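Long-range contacts in N-acetylmuramoyl-L-alanine amidase (Peptoclostridium difficile, PDB 4RN7), which probably cleaves the amide bond between N-acetylmuramic acid and L-alanine in peptidoglycan, as a zinc-dependent amidase catalytic domain: residues A[8-13]-A[53-58]; A[79-84]-A[147-152]; A[109-114]-A[143-148]. All coordinates share one frame; numbering follows the deposited sequence.

Contact 1 of 3, residues A[8-13]-A[53-58]; sequences IDPGHG and VSRTDD. With ZN (zinc ion), chain B.
The guanidinium of R55 is bonded along its edge by the carbonyls of P10 and G11, where strand 4-10 passes into the loop that carries the zinc ligand H12. This is the catalytic domain of the Amidase_3 family, and strand 4-10 lies in its mixed sheet. R55 NE donates to P10 O at 3.0 Å, near the guanidinium plane. R55 NH2 donates to G11 O, also at 3.0 Å, and has a second acceptor in K29 O. On the far branch, NH1 bonds D57 O, which fixes the rotation of the group. The chain is extended from CG to NE (chi2 and chi3 both 180°). R55 CG lies 3.8 Å from P10 CG, and the two side chains run past each other in opposite directions. G13 adopts backbone angles (phi 138°, psi 148°) that suit glycine, and its CA lies over one guanidinium face.

Strand 4-10 pairs in parallel with strand 49-53 at I8 and V53, and S54 N bonds I8 O. S54 OG gives its proton to the anti lone pair of D9 OD1, also salt-bridged to R66. H12 ND1 bonds D16. H12 NE2 coordinates the zinc ion at 2.1 Å, with E28 and H82 as the other protein ligands.

Contact 2 of 3, residues A[79-84]-A[147-152]; sequences VSIHLN and IECGFL. With ZN (zinc ion), chain B.
A parallel strand pair at the centre of the mixed sheet, 77-84 beside 144-151, carries the zinc ligand H82. H82 ND1 coordinates the zinc ion at 2.1 Å, completing the site with H12 and E28. The ladder runs from S80 O, which accepts from I147 N, through H82 N to I147 O and C149 N to H82 O. A beta bulge then shifts the register by one residue. Beyond it, N84 N donates to G150 O at 2.7 Å, and L152 N donates to N84 O.

H82, E148, N84 and F151 share one face. The bent chain of E148 (chi2 -75°) brings OE1 to 3.3 Å from H82 CB. Its carboxylate stacks with the N84 amide, the planes 19° apart. N84 also lies over the F151 ring in a CH-pi contact, its CB 3.6 Å from the centroid and almost on the ring normal. A water joins N84 ND2 to E148 O.

The other face is apolar. I147 CD1 meets V79 CG1 at 3.6 Å and I81 CD1 at 4.1 Å, while L83 CD2 packs on C149 CB. Helix 164-185 covers I81, I147 and C149 here, and helix 28-44 touches I81, L83 and L152. Strand 4-10 borders strand 77-84, and strand 95-99 borders strand 144-151.

Contact 3 of 3, residues A[109-114]-A[143-148]; sequences ELAQTV and PAILIE
Apolar contacts join helix segment 109-114 to strand segment 143-148, and I145 meets L110, A111 and V114. Its two branches divide the work. CG2 reaches the first turn of the segment, 3.7 Å from L110 CG and 3.7 Å from A111 CB. It also lies 3.6 Å from the backbone N of A111, so the methyl rests against the helix main chain. CD1 runs on to the next turn and meets V114 CG2 at 3.8 Å. With chi1 at 62°, CG1 sits between the backbone N and the carbonyl carbon, and CD1, carried on by an extended chi2 (173°), reaches V114. The L110 and I145 side chains cross at about a right angle. At one end, L110 CD2 touches P143 CB at 4.1 Å. At the other, V114 CG1 reaches I147 CD1 at 3.8 Å.

This is helix-on-sheet packing in an alpha/beta fold: helix 107-122 lies against strand 144-151, the axes of the two short segments 8.1 Å apart and inclined by 37°. Helix 164-185 adds Y181 beside L110 and P143, and T97 of strand 95-99 touches A111 and I145.

No hydrogen bond crosses between the segments. In the helix, E109 O accepts from both T113 N and T113 OG1, which come from opposite faces of its carbonyl plane. S107 OG, at the start of helix 107-122, bonds A144 N and ties helix to strand.

From the N terminus, contact 1 closes first. It brings the loop after strand 49-53 back to the end of strand 4-10, with helix 28-44 in between. Contact 2 follows in series and ties strand 77-84 to strand 144-151. Contact 3 (109-148) lies within the span of contact 2 (79-152). It opens at helix 107-122 and ends on the same strand, where the two share I147 and E148. S80 N of contact 2 probably bonds I145 O of contact 3. Strands 4-10 and 77-84 are neighbours, so contacts 1 and 2 join through the backbone of D9 with V79 and I81. They also meet at the zinc ion. Contact 3 does not touch contact 1; their centres lie about 18 Å apart.

Contact 1 of 3, residues A[8-13]-A[53-58]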
loop_
_atom_site.group_PDB
_atom_site.type_symbol
_atom_site.label_atom_id
_atom_site.label_comp_id
_atom_site.label_asym_id
_atom_site.label_seq_id
_atom_site.Cartn_x
_atom_site.Cartn_y
_atom_site.Cartn_z
ATOM N N ILE A 8 7.053 4.675 1.200
ATOM C CA ILE A 8 5.708 4.250 1.592
ATOM C C ILE A 8 4.762 5.441 1.425
ATOM O O ILE A 8 5.032 6.523 1.933
ATOM C CB ILE A 8 5.659 3.792 3.053
ATOM C CG1 ILE A 8 6.596 2.603 3.289
ATOM C CG2 ILE A 8 4.230 3.412 3.449
ATOM C CD1 ILE A 8 6.272 1.377 2.439
ATOM N N ASP A 9 3.660 5.232 0.709
ATOM C CA ASP A 9 2.710 6.303 0.425
ATOM C C ASP A 9 1.324 5.980 1.008
ATOM O O ASP A 9 0.535 5.252 0.399
ATOM C CB ASP A 9 2.589 6.499 -1.088
ATOM C CG ASP A 9 1.519 7.504 -1.457
ATOM O OD1 ASP A 9 1.513 8.621 -0.875
ATOM O OD2 ASP A 9 0.665 7.192 -2.316
ATOM N N PRO A 10 1.017 6.515 2.200
ATOM C CA PRO A 10 -0.324 6.286 2.747
ATOM C C PRO A 10 -1.342 7.132 1.976
ATOM O O PRO A 10 -1.274 8.357 2.019
ATOM C CB PRO A 10 -0.220 6.781 4.203
ATOM C CG PRO A 10 1.251 7.203 4.414
ATOM C CD PRO A 10 1.840 7.405 3.044
ATOM N N GLY A 11 -2.273 6.486 1.279
ATOM C CA GLY A 11 -3.154 7.199 0.378
ATOM C C GLY A 11 -4.002 8.242 1.069
ATOM O O GLY A 11 -4.358 8.098 2.246
ATOM N N HIS A 12 -4.327 9.292 0.324
ATOM C CA HIS A 12 -5.208 10.356 0.802
ATOM C C HIS A 12 -4.582 11.122 1.972
ATOM O O HIS A 12 -3.379 11.007 2.213
ATOM C CB HIS A 12 -6.594 9.777 1.120
ATOM C CG HIS A 12 -7.139 8.921 0.016
ATOM N ND1 HIS A 12 -7.765 9.448 -1.090
ATOM C CD2 HIS A 12 -7.127 7.577 -0.164
ATOM C CE1 HIS A 12 -8.136 8.470 -1.899
ATOM N NE2 HIS A 12 -7.742 7.328 -1.368
ATOM N N GLY A 13 -5.368 11.924 2.684
ATOM C CA GLY A 13 -4.803 12.748 3.737
ATOM C C GLY A 13 -5.383 14.143 3.741
ATOM O O GLY A 13 -5.736 14.681 2.681
ATOM N N VAL A 53 8.626 8.144 3.810
ATOM C CA VAL A 53 7.160 8.105 3.729
ATOM C C VAL A 53 6.645 9.416 3.156
ATOM O O VAL A 53 7.243 10.466 3.384
ATOM C CB VAL A 53 6.497 7.849 5.107
ATOM C CG1 VAL A 53 7.046 6.579 5.738
ATOM C CG2 VAL A 53 6.708 9.032 6.034
ATOM N N SER A 54 5.547 9.384 2.411
ATOM C CA SER A 54 5.046 10.644 1.867
ATOM C C SER A 54 4.434 11.494 2.977
ATOM O O SER A 54 4.486 12.729 2.936
ATOM C CB SER A 54 4.061 10.415 0.728
ATOM O OG SER A 54 2.954 9.669 1.173
ATOM N N ARG A 55 3.888 10.840 3.994
ATOM C CA ARG A 55 3.358 11.575 5.127
ATOM C C ARG A 55 3.371 10.729 6.387
ATOM O O ARG A 55 3.260 9.500 6.313
ATOM C CB ARG A 55 1.947 12.085 4.830
ATOM C CG ARG A 55 0.932 10.979 4.627
ATOM C CD ARG A 55 -0.458 11.540 4.329
ATOM N NE ARG A 55 -1.442 10.458 4.142
ATOM C CZ ARG A 55 -2.358 10.124 5.042
ATOM N NH1 ARG A 55 -2.413 10.770 6.198
ATOM N NH2 ARG A 55 -3.230 9.146 4.793
ATOM N N THR A 56 3.521 11.407 7.525
ATOM C CA THR A 56 3.488 10.779 8.846
ATOM C C THR A 56 2.275 11.238 9.639
ATOM O O THR A 56 2.006 10.732 10.731
ATOM C CB THR A 56 4.740 11.111 9.684
ATOM O OG1 THR A 56 4.948 12.527 9.705
ATOM C CG2 THR A 56 5.974 10.449 9.111
ATOM N N ASP A 57 1.546 12.203 9.092
ATOM C CA ASP A 57 0.425 12.808 9.803
ATOM C C ASP A 57 -0.705 13.064 8.821
ATOM O O ASP A 57 -0.614 12.663 7.658
ATOM C CB ASP A 57 0.850 14.114 10.476
ATOM C CG ASP A 57 1.209 15.194 9.474
ATOM N N ASP A 58 -1.769 13.714 9.289
ATOM C CA ASP A 58 -2.955 13.914 8.459
ATOM C C ASP A 58 -2.784 15.084 7.492
ATOM O O ASP A 58 -3.474 16.094 7.605
ATOM C CB ASP A 58 -4.191 14.141 9.330
ATOM C CG ASP A 58 -5.465 14.145 8.523
ATOM O OD1 ASP A 58 -5.444 13.585 7.408
ATOM O OD2 ASP A 58 -6.479 14.702 8.994
HETATM ZN ZN ZN B . -7.807 5.268 -1.887
#

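Contact 2 of 3, residues A[79-84]-A[147-152]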
loop_
_atom_site.group_PDB
_atom_site.type_symbol
_atom_site.label_atom_id
_atom_site.label_comp_id
_atom_site.label_asym_id
_atom_site.label_seq_id
_atom_site.Cartn_x
_atom_site.Cartn_y
_atom_site.Cartn_z
ATOM N N VAL A 79 5.550 1.664 -2.324
ATOM C CA VAL A 79 4.333 0.942 -1.927
ATOM C C VAL A 79 3.314 1.962 -1.446
ATOM O O VAL A 79 3.552 2.682 -0.452
ATOM C CB VAL A 79 4.597 -0.103 -0.822
ATOM C CG1 VAL A 79 3.298 -0.865 -0.476
ATOM C CG2 VAL A 79 5.670 -1.090 -1.268
ATOM N N SER A 80 2.203 2.051 -2.169
ATOM C CA SER A 80 1.113 2.937 -1.782
ATOM C C SER A 80 0.080 2.094 -1.051
ATOM O O SER A 80 -0.203 0.960 -1.459
ATOM C CB SER A 80 0.482 3.588 -3.012
ATOM O OG SER A 80 -0.498 4.549 -2.646
ATOM N N ILE A 81 -0.472 2.646 0.023
ATOM C CA ILE A 81 -1.417 1.903 0.863
ATOM C C ILE A 81 -2.790 2.562 0.780
ATOM O O ILE A 81 -2.938 3.723 1.164
ATOM C CB ILE A 81 -0.947 1.917 2.328
ATOM C CG1 ILE A 81 0.400 1.182 2.456
ATOM C CG2 ILE A 81 -1.998 1.280 3.233
ATOM C CD1 ILE A 81 0.327 -0.309 2.085
ATOM N N HIS A 82 -3.785 1.833 0.276
ATOM C CA HIS A 82 -5.140 2.362 0.127
ATOM C C HIS A 82 -6.134 1.314 0.625
ATOM O O HIS A 82 -5.735 0.202 0.941
ATOM C CB HIS A 82 -5.446 2.640 -1.341
ATOM C CG HIS A 82 -4.926 3.951 -1.837
ATOM N ND1 HIS A 82 -5.762 4.993 -2.166
ATOM C CD2 HIS A 82 -3.663 4.389 -2.074
ATOM C CE1 HIS A 82 -5.043 6.020 -2.585
ATOM N NE2 HIS A 82 -3.766 5.682 -2.546
ATOM N N LEU A 83 -7.411 1.685 0.721
ATOM C CA LEU A 83 -8.479 0.707 0.974
ATOM C C LEU A 83 -9.424 0.773 -0.210
ATOM O O LEU A 83 -9.630 1.832 -0.811
ATOM C CB LEU A 83 -9.250 1.014 2.257
ATOM C CG LEU A 83 -8.422 1.135 3.541
ATOM C CD1 LEU A 83 -9.310 1.537 4.721
ATOM C CD2 LEU A 83 -7.717 -0.185 3.824
ATOM N N ASN A 84 -10.008 -0.359 -0.554
ATOM C CA ASN A 84 -10.867 -0.397 -1.705
ATOM C C ASN A 84 -12.270 0.100 -1.359
ATOM O O ASN A 84 -12.644 0.221 -0.178
ATOM C CB ASN A 84 -10.915 -1.829 -2.256
ATOM C CG ASN A 84 -10.901 -1.867 -3.772
ATOM O OD1 ASN A 84 -11.480 -1.001 -4.425
ATOM N ND2 ASN A 84 -10.238 -2.872 -4.341
ATOM N N ILE A 147 -1.449 -1.155 -2.877
ATOM C CA ILE A 147 -2.198 -2.256 -2.294
ATOM C C ILE A 147 -3.541 -1.754 -1.799
ATOM O O ILE A 147 -3.584 -0.845 -0.971
ATOM C CB ILE A 147 -1.446 -2.889 -1.116
ATOM C CG1 ILE A 147 0.007 -3.179 -1.504
ATOM C CG2 ILE A 147 -2.128 -4.208 -0.706
ATOM C CD1 ILE A 147 0.908 -3.530 -0.328
ATOM N N GLU A 148 -4.627 -2.368 -2.290
ATOM C CA GLU A 148 -5.981 -2.055 -1.831
ATOM C C GLU A 148 -6.298 -3.041 -0.712
ATOM O O GLU A 148 -6.642 -4.196 -0.969
ATOM C CB GLU A 148 -7.006 -2.197 -2.965
ATOM C CG GLU A 148 -6.838 -1.160 -4.107
ATOM C CD GLU A 148 -7.329 0.227 -3.731
ATOM O OE1 GLU A 148 -7.608 0.469 -2.545
ATOM O OE2 GLU A 148 -7.432 1.098 -4.619
ATOM N N CYS A 149 -6.188 -2.568 0.526
ATOM C CA CYS A 149 -6.096 -3.462 1.681
ATOM C C CYS A 149 -7.440 -3.925 2.243
ATOM O O CYS A 149 -7.586 -4.072 3.461
ATOM C CB CYS A 149 -5.283 -2.810 2.794
ATOM S SG CYS A 149 -3.544 -2.519 2.342
ATOM N N GLY A 150 -8.413 -4.156 1.369
ATOM C CA GLY A 150 -9.720 -4.621 1.815
ATOM C C GLY A 150 -10.737 -3.545 1.494
ATOM O O GLY A 150 -10.354 -2.408 1.206
ATOM N N PHE A 151 -12.017 -3.897 1.527
ATOM C CA PHE A 151 -13.089 -2.971 1.170
ATOM C C PHE A 151 -13.659 -2.258 2.384
ATOM O O PHE A 151 -14.380 -2.850 3.169
ATOM C CB PHE A 151 -14.208 -3.719 0.435
ATOM C CG PHE A 151 -13.903 -3.967 -1.016
ATOM C CD1 PHE A 151 -12.996 -4.947 -1.386
ATOM C CD2 PHE A 151 -14.488 -3.192 -2.004
ATOM C CE1 PHE A 151 -12.690 -5.163 -2.733
ATOM C CE2 PHE A 151 -14.182 -3.393 -3.343
ATOM C CZ PHE A 151 -13.281 -4.381 -3.706
ATOM N N LEU A 152 -13.350 -0.973 2.544
ATOM C CA LEU A 152 -13.878 -0.249 3.695
ATOM C C LEU A 152 -15.391 -0.116 3.615
ATOM O O LEU A 152 -16.060 0.070 4.629
ATOM C CB LEU A 152 -13.228 1.136 3.815
ATOM C CG LEU A 152 -13.697 1.965 5.014
ATOM C CD1 LEU A 152 -13.357 1.262 6.313
ATOM C CD2 LEU A 152 -13.042 3.340 4.965
HETATM ZN ZN ZN B . -7.807 5.268 -1.887
HETATM O O HOH W 1 -9.073 -4.736 -2.360
#

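Contact 3 of 3, residues A[109-114]-A[143-148]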
loop_
_atom_site.group_PDB
_atom_site.type_symbol
_atom_site.label_atom_id
_atom_site.label_comp_id
_atom_site.label_asym_id
_atom_site.label_seq_id
_atom_site.Cartn_x
_atom_site.Cartn_y
_atom_site.Cartn_z
ATOM N N GLU A 109 6.173 -7.976 -11.163
ATOM C CA GLU A 109 6.779 -8.999 -10.318
ATOM C C GLU A 109 6.667 -8.632 -8.826
ATOM O O GLU A 109 6.346 -9.480 -7.986
ATOM C CB GLU A 109 8.239 -9.214 -10.730
ATOM C CG GLU A 109 8.431 -9.912 -12.092
ATOM C CD GLU A 109 7.913 -9.111 -13.287
ATOM O OE1 GLU A 109 7.986 -7.864 -13.271
ATOM O OE2 GLU A 109 7.426 -9.737 -14.251
ATOM N N LEU A 110 6.929 -7.368 -8.506
ATOM C CA LEU A 110 6.784 -6.871 -7.137
ATOM C C LEU A 110 5.347 -7.049 -6.644
ATOM O O LEU A 110 5.114 -7.500 -5.522
ATOM C CB LEU A 110 7.188 -5.391 -7.066
ATOM C CG LEU A 110 6.909 -4.624 -5.768
ATOM C CD1 LEU A 110 7.664 -5.226 -4.582
ATOM C CD2 LEU A 110 7.257 -3.147 -5.934
ATOM N N ALA A 111 4.390 -6.698 -7.500
ATOM C CA ALA A 111 2.973 -6.819 -7.180
ATOM C C ALA A 111 2.585 -8.260 -6.860
ATOM O O ALA A 111 1.888 -8.513 -5.878
ATOM C CB ALA A 111 2.120 -6.281 -8.329
ATOM N N GLN A 112 3.018 -9.202 -7.693
ATOM C CA GLN A 112 2.646 -10.596 -7.475
ATOM C C GLN A 112 3.265 -11.154 -6.192
ATOM O O GLN A 112 2.603 -11.866 -5.429
ATOM C CB GLN A 112 3.022 -11.467 -8.675
ATOM C CG GLN A 112 2.497 -12.895 -8.570
ATOM C CD GLN A 112 0.975 -12.960 -8.486
ATOM O OE1 GLN A 112 0.289 -12.931 -9.507
ATOM N NE2 GLN A 112 0.443 -13.044 -7.264
ATOM N N THR A 113 4.533 -10.828 -5.954
ATOM C CA THR A 113 5.232 -11.317 -4.769
ATOM C C THR A 113 4.578 -10.783 -3.490
ATOM O O THR A 113 4.276 -11.555 -2.571
ATOM C CB THR A 113 6.730 -10.964 -4.825
ATOM O OG1 THR A 113 7.307 -11.580 -5.981
ATOM C CG2 THR A 113 7.453 -11.462 -3.585
ATOM N N VAL A 114 4.344 -9.473 -3.448
ATOM C CA VAL A 114 3.673 -8.860 -2.303
ATOM C C VAL A 114 2.253 -9.414 -2.128
ATOM O O VAL A 114 1.880 -9.841 -1.031
ATOM C CB VAL A 114 3.677 -7.327 -2.403
ATOM C CG1 VAL A 114 2.695 -6.711 -1.404
ATOM C CG2 VAL A 114 5.097 -6.789 -2.163
ATOM N N PRO A 143 10.093 0.573 -9.554
ATOM C CA PRO A 143 9.003 -0.383 -9.323
ATOM C C PRO A 143 8.039 0.103 -8.240
ATOM O O PRO A 143 8.467 0.465 -7.138
ATOM C CB PRO A 143 9.739 -1.647 -8.882
ATOM C CG PRO A 143 11.027 -1.592 -9.651
ATOM C CD PRO A 143 11.397 -0.108 -9.675
ATOM N N ALA A 144 6.748 0.129 -8.578
ATOM C CA ALA A 144 5.734 0.771 -7.749
ATOM C C ALA A 144 4.449 -0.054 -7.734
ATOM O O ALA A 144 3.978 -0.503 -8.789
ATOM C CB ALA A 144 5.439 2.171 -8.274
ATOM N N ILE A 145 3.881 -0.236 -6.543
ATOM C CA ILE A 145 2.607 -0.937 -6.399
ATOM C C ILE A 145 1.677 -0.142 -5.489
ATOM O O ILE A 145 2.129 0.709 -4.710
ATOM C CB ILE A 145 2.776 -2.373 -5.839
ATOM C CG1 ILE A 145 3.394 -2.345 -4.428
ATOM C CG2 ILE A 145 3.607 -3.223 -6.806
ATOM C CD1 ILE A 145 3.432 -3.709 -3.734
ATOM N N LEU A 146 0.376 -0.408 -5.605
ATOM C CA LEU A 146 -0.606 0.179 -4.706
ATOM C C LEU A 146 -1.416 -0.992 -4.198
ATOM O O LEU A 146 -1.975 -1.748 -4.990
ATOM C CB LEU A 146 -1.512 1.186 -5.439
ATOM C CG LEU A 146 -2.619 1.876 -4.618
ATOM C CD1 LEU A 146 -2.918 3.257 -5.183
ATOM C CD2 LEU A 146 -3.912 1.045 -4.560
ATOM N N ILE A 147 -1.449 -1.155 -2.877
ATOM C CA ILE A 147 -2.198 -2.256 -2.294
ATOM C C ILE A 147 -3.541 -1.754 -1.799
ATOM O O ILE A 147 -3.584 -0.845 -0.971
ATOM C CB ILE A 147 -1.446 -2.889 -1.116
ATOM C CG1 ILE A 147 0.007 -3.179 -1.504
ATOM C CG2 ILE A 147 -2.128 -4.208 -0.706
ATOM C CD1 ILE A 147 0.908 -3.530 -0.328
ATOM N N GLU A 148 -4.627 -2.368 -2.290
ATOM C CA GLU A 148 -5.981 -2.055 -1.831
ATOM C C GLU A 148 -6.298 -3.041 -0.712
ATOM O O GLU A 148 -6.642 -4.196 -0.969
ATOM C CB GLU A 148 -7.006 -2.197 -2.965
ATOM C CG GLU A 148 -6.838 -1.160 -4.107
ATOM C CD GLU A 148 -7.329 0.227 -3.731
ATOM O OE1 GLU A 148 -7.608 0.469 -2.545
ATOM O OE2 GLU A 148 -7.432 1.098 -4.619
#